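Local coordinates for protein phosphomethylpyrimidine kinase (PDB 2PB9) that probably makes thiamine phosphate through this C-terminal ThiN domain, joining thiazole phosphate to the pyrimidine diphosphate that its kinase half prepares, at residues A81-Y92 against I143-P154. Numbering follows the deposited sequence.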
# COMPACT_ATOMS: atom_id res chain seq x y z
N ALA A 81 -7.16 10.54 20.03
CA ALA A 81 -8.06 11.10 19.03
C ALA A 81 -9.04 12.09 19.67
O ALA A 81 -9.16 13.23 19.21
CB ALA A 81 -8.82 9.98 18.35
N VAL A 82 -9.73 11.64 20.71
CA VAL A 82 -10.71 12.49 21.38
C VAL A 82 -10.01 13.66 22.06
O VAL A 82 -10.52 14.77 22.07
CB VAL A 82 -11.55 11.69 22.44
CG1 VAL A 82 -10.89 11.72 23.80
CG2 VAL A 82 -12.93 12.27 22.54
N LEU A 83 -8.82 13.40 22.59
CA LEU A 83 -8.05 14.42 23.27
C LEU A 83 -7.68 15.51 22.27
O LEU A 83 -7.85 16.70 22.55
CB LEU A 83 -6.80 13.78 23.90
CG LEU A 83 -6.47 14.10 25.38
CD1 LEU A 83 -7.74 14.22 26.20
CD2 LEU A 83 -5.57 13.02 25.95
N THR A 84 -7.20 15.11 21.10
CA THR A 84 -6.82 16.04 20.04
C THR A 84 -8.04 16.79 19.51
O THR A 84 -7.99 17.99 19.21
CB THR A 84 -6.13 15.29 18.87
OG1 THR A 84 -4.83 14.85 19.29
CG2 THR A 84 -6.01 16.17 17.63
N TYR A 85 -9.15 16.06 19.40
CA TYR A 85 -10.40 16.63 18.91
C TYR A 85 -10.85 17.75 19.85
O TYR A 85 -11.35 18.78 19.40
CB TYR A 85 -11.44 15.52 18.85
CG TYR A 85 -12.74 15.89 18.19
CD1 TYR A 85 -13.00 15.56 16.86
CD2 TYR A 85 -13.76 16.51 18.93
CE1 TYR A 85 -14.24 15.83 16.28
CE2 TYR A 85 -15.00 16.78 18.37
CZ TYR A 85 -15.24 16.44 17.04
OH TYR A 85 -16.48 16.69 16.50
N MSE A 86 -10.67 17.55 21.15
CA MSE A 86 -11.07 18.54 22.15
C MSE A 86 -10.33 19.87 21.97
O MSE A 86 -10.82 20.93 22.34
CB MSE A 86 -10.84 18.00 23.56
CG MSE A 86 -11.88 16.96 23.97
SE MSE A 86 -11.40 15.83 25.48
CE MSE A 86 -12.10 16.91 26.92
N ARG A 87 -9.13 19.80 21.39
CA ARG A 87 -8.35 21.00 21.15
C ARG A 87 -9.13 21.93 20.23
O ARG A 87 -8.79 23.11 20.09
CB ARG A 87 -7.01 20.63 20.51
CG ARG A 87 -5.84 20.62 21.49
CD ARG A 87 -4.64 19.90 20.90
NE ARG A 87 -4.28 20.41 19.58
CZ ARG A 87 -3.50 19.76 18.73
NH1 ARG A 87 -2.98 18.58 19.06
NH2 ARG A 87 -3.24 20.29 17.53
N PHE A 88 -10.17 21.40 19.60
CA PHE A 88 -10.99 22.17 18.69
C PHE A 88 -12.42 22.30 19.20
O PHE A 88 -13.07 23.32 18.98
CB PHE A 88 -10.98 21.50 17.32
CG PHE A 88 -9.62 21.42 16.71
CD1 PHE A 88 -9.10 22.49 16.00
CD2 PHE A 88 -8.83 20.29 16.89
CE1 PHE A 88 -7.81 22.44 15.49
CE2 PHE A 88 -7.54 20.23 16.38
CZ PHE A 88 -7.03 21.31 15.68
N TYR A 89 -12.90 21.26 19.87
CA TYR A 89 -14.24 21.27 20.43
C TYR A 89 -14.14 20.61 21.78
O TYR A 89 -14.44 19.43 21.93
CB TYR A 89 -15.19 20.48 19.54
CG TYR A 89 -15.09 20.90 18.10
CD1 TYR A 89 -14.20 20.27 17.23
CD2 TYR A 89 -15.87 21.95 17.60
CE1 TYR A 89 -14.09 20.66 15.90
CE2 TYR A 89 -15.77 22.35 16.28
CZ TYR A 89 -14.88 21.70 15.43
OH TYR A 89 -14.81 22.09 14.11
N PRO A 90 -13.70 21.38 22.78
CA PRO A 90 -13.52 20.94 24.17
C PRO A 90 -14.71 20.29 24.85
O PRO A 90 -14.56 19.68 25.90
CB PRO A 90 -13.04 22.22 24.87
CG PRO A 90 -13.61 23.33 24.02
CD PRO A 90 -13.36 22.81 22.64
N GLU A 91 -15.90 20.40 24.26
CA GLU A 91 -17.09 19.80 24.85
C GLU A 91 -17.25 18.34 24.42
O GLU A 91 -18.00 17.59 25.04
CB GLU A 91 -18.34 20.58 24.44
CG GLU A 91 -18.31 22.03 24.87
CD GLU A 91 -18.30 22.19 26.38
OE1 GLU A 91 -17.44 21.58 27.05
OE2 GLU A 91 -19.16 22.94 26.91
N TYR A 92 -16.55 17.94 23.37
CA TYR A 92 -16.67 16.58 22.88
C TYR A 92 -15.61 15.66 23.42
O TYR A 92 -14.58 15.43 22.78
CB TYR A 92 -16.65 16.59 21.36
CG TYR A 92 -17.88 17.25 20.79
CD1 TYR A 92 -18.09 18.62 20.96
CD2 TYR A 92 -18.86 16.50 20.15
CE1 TYR A 92 -19.27 19.22 20.52
CE2 TYR A 92 -20.05 17.09 19.71
CZ TYR A 92 -20.24 18.45 19.90
OH TYR A 92 -21.41 19.03 19.49
N ILE A 143 -6.75 13.76 12.92
CA ILE A 143 -7.87 14.50 13.50
C ILE A 143 -7.90 15.96 13.05
O ILE A 143 -8.95 16.49 12.69
CB ILE A 143 -7.85 14.44 15.05
CG1 ILE A 143 -7.88 12.97 15.52
CG2 ILE A 143 -9.05 15.18 15.64
CD1 ILE A 143 -9.08 12.18 15.05
N GLU A 144 -6.74 16.61 13.07
CA GLU A 144 -6.65 18.01 12.66
C GLU A 144 -6.93 18.16 11.17
O GLU A 144 -7.68 19.02 10.74
CB GLU A 144 -5.27 18.56 12.96
CG GLU A 144 -4.89 18.52 14.41
CD GLU A 144 -3.44 18.87 14.62
OE1 GLU A 144 -3.01 19.92 14.09
OE2 GLU A 144 -2.73 18.09 15.30
N THR A 145 -6.29 17.31 10.38
CA THR A 145 -6.46 17.33 8.94
C THR A 145 -7.95 17.26 8.66
O THR A 145 -8.49 18.09 7.94
CB THR A 145 -5.73 16.14 8.30
OG1 THR A 145 -4.32 16.35 8.41
CG2 THR A 145 -6.11 15.99 6.84
N ALA A 146 -8.61 16.26 9.25
CA ALA A 146 -10.04 16.05 9.08
C ALA A 146 -10.89 17.23 9.57
O ALA A 146 -11.87 17.62 8.92
CB ALA A 146 -10.46 14.79 9.79
N ILE A 147 -10.52 17.77 10.72
CA ILE A 147 -11.23 18.90 11.32
C ILE A 147 -11.07 20.18 10.51
O ILE A 147 -12.03 20.94 10.35
CB ILE A 147 -10.74 19.12 12.80
CG1 ILE A 147 -11.47 18.13 13.72
CG2 ILE A 147 -10.98 20.56 13.24
CD1 ILE A 147 -11.08 18.22 15.20
N LYS A 148 -9.87 20.42 9.99
CA LYS A 148 -9.61 21.60 9.20
C LYS A 148 -10.13 21.45 7.77
O LYS A 148 -10.30 22.44 7.07
CB LYS A 148 -8.12 21.91 9.18
CG LYS A 148 -7.57 22.31 10.54
CD LYS A 148 -6.09 22.61 10.45
CE LYS A 148 -5.54 23.12 11.77
NZ LYS A 148 -4.08 23.39 11.65
N ARG A 149 -10.37 20.21 7.36
CA ARG A 149 -10.89 19.89 6.03
C ARG A 149 -12.19 20.66 5.78
O ARG A 149 -12.26 21.48 4.86
CB ARG A 149 -11.12 18.37 5.95
CG ARG A 149 -11.80 17.85 4.69
CD ARG A 149 -10.82 17.15 3.76
NE ARG A 149 -9.94 16.22 4.46
CZ ARG A 149 -8.96 15.52 3.89
NH1 ARG A 149 -8.72 15.63 2.59
NH2 ARG A 149 -8.21 14.71 4.64
N ILE A 150 -13.22 20.41 6.59
CA ILE A 150 -14.50 21.08 6.45
C ILE A 150 -14.58 22.33 7.32
O ILE A 150 -13.69 22.60 8.12
CB ILE A 150 -15.66 20.15 6.85
CG1 ILE A 150 -15.48 19.67 8.29
CG2 ILE A 150 -15.72 18.98 5.90
CD1 ILE A 150 -16.57 18.74 8.76
N LYS A 151 -15.65 23.10 7.16
CA LYS A 151 -15.81 24.33 7.94
C LYS A 151 -16.54 24.05 9.25
O LYS A 151 -16.23 24.65 10.28
CB LYS A 151 -16.57 25.37 7.13
N GLU A 152 -17.49 23.13 9.22
CA GLU A 152 -18.23 22.81 10.43
C GLU A 152 -17.49 21.77 11.28
O GLU A 152 -16.35 21.40 10.98
CB GLU A 152 -19.62 22.27 10.08
CG GLU A 152 -20.35 23.05 8.99
CD GLU A 152 -19.73 22.84 7.61
OE1 GLU A 152 -19.94 21.75 7.03
OE2 GLU A 152 -19.02 23.74 7.13
N ARG A 153 -18.14 21.32 12.34
CA ARG A 153 -17.57 20.31 13.22
C ARG A 153 -17.98 18.92 12.74
O ARG A 153 -19.16 18.60 12.62
CB ARG A 153 -18.05 20.50 14.66
CG ARG A 153 -17.50 19.46 15.63
CD ARG A 153 -18.12 19.58 17.01
NE ARG A 153 -19.56 19.38 16.97
CZ ARG A 153 -20.13 18.25 16.56
NH1 ARG A 153 -19.38 17.23 16.17
NH2 ARG A 153 -21.45 18.15 16.54
N PRO A 154 -16.99 18.07 12.45
CA PRO A 154 -17.35 16.73 11.99
C PRO A 154 -17.62 15.75 13.13
O PRO A 154 -16.74 15.45 13.93
CB PRO A 154 -16.14 16.33 11.14
CG PRO A 154 -15.02 17.02 11.83
CD PRO A 154 -15.58 18.38 12.15
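Polar contacts centre on Tyr-85 OH, which gives its proton to Pro-154 O (2.9 Å), from above the carbonyl plane, and accepts a bond from Arg-153 NH1 (3.0 Å), nearly in the guanidinium plane. With CG anti to the backbone N (chi1 -172°), the Tyr-85 ring reaches the chain beyond helix 138-149. A phenylalanine here would probably leave Pro-154 O and Arg-153 NH1 without this shared partner. Arg-153 also forms a salt bridge with Asp-155 through NH2. At the other polar site, Arg-87 NH2 meets Glu-144 OE2 (3.2 Å) in a salt bridge whose hydrogen bond is weak, the two flat groups turned 69° apart. The segments 81-86 and 143-149, parts of helices 77-86 and 138-149 of the ThiN domain, cross at -42°, the second helix leading into strand 154-159. Apolar contacts fill the middle: Thr-84 CG2 abuts Ile-143 CB (3.6 Å), and Ile-147 CD1 wedges among Tyr-85, Phe-88 and the edge of Tyr-89. In CH-pi contacts, Ile-147 CG2 lies over a Phe-88 face, while successive methylenes of Arg-153 each meet a ring face, CG over the centre of Tyr-89 and CD 3.9 Å from the Tyr-92 centroid.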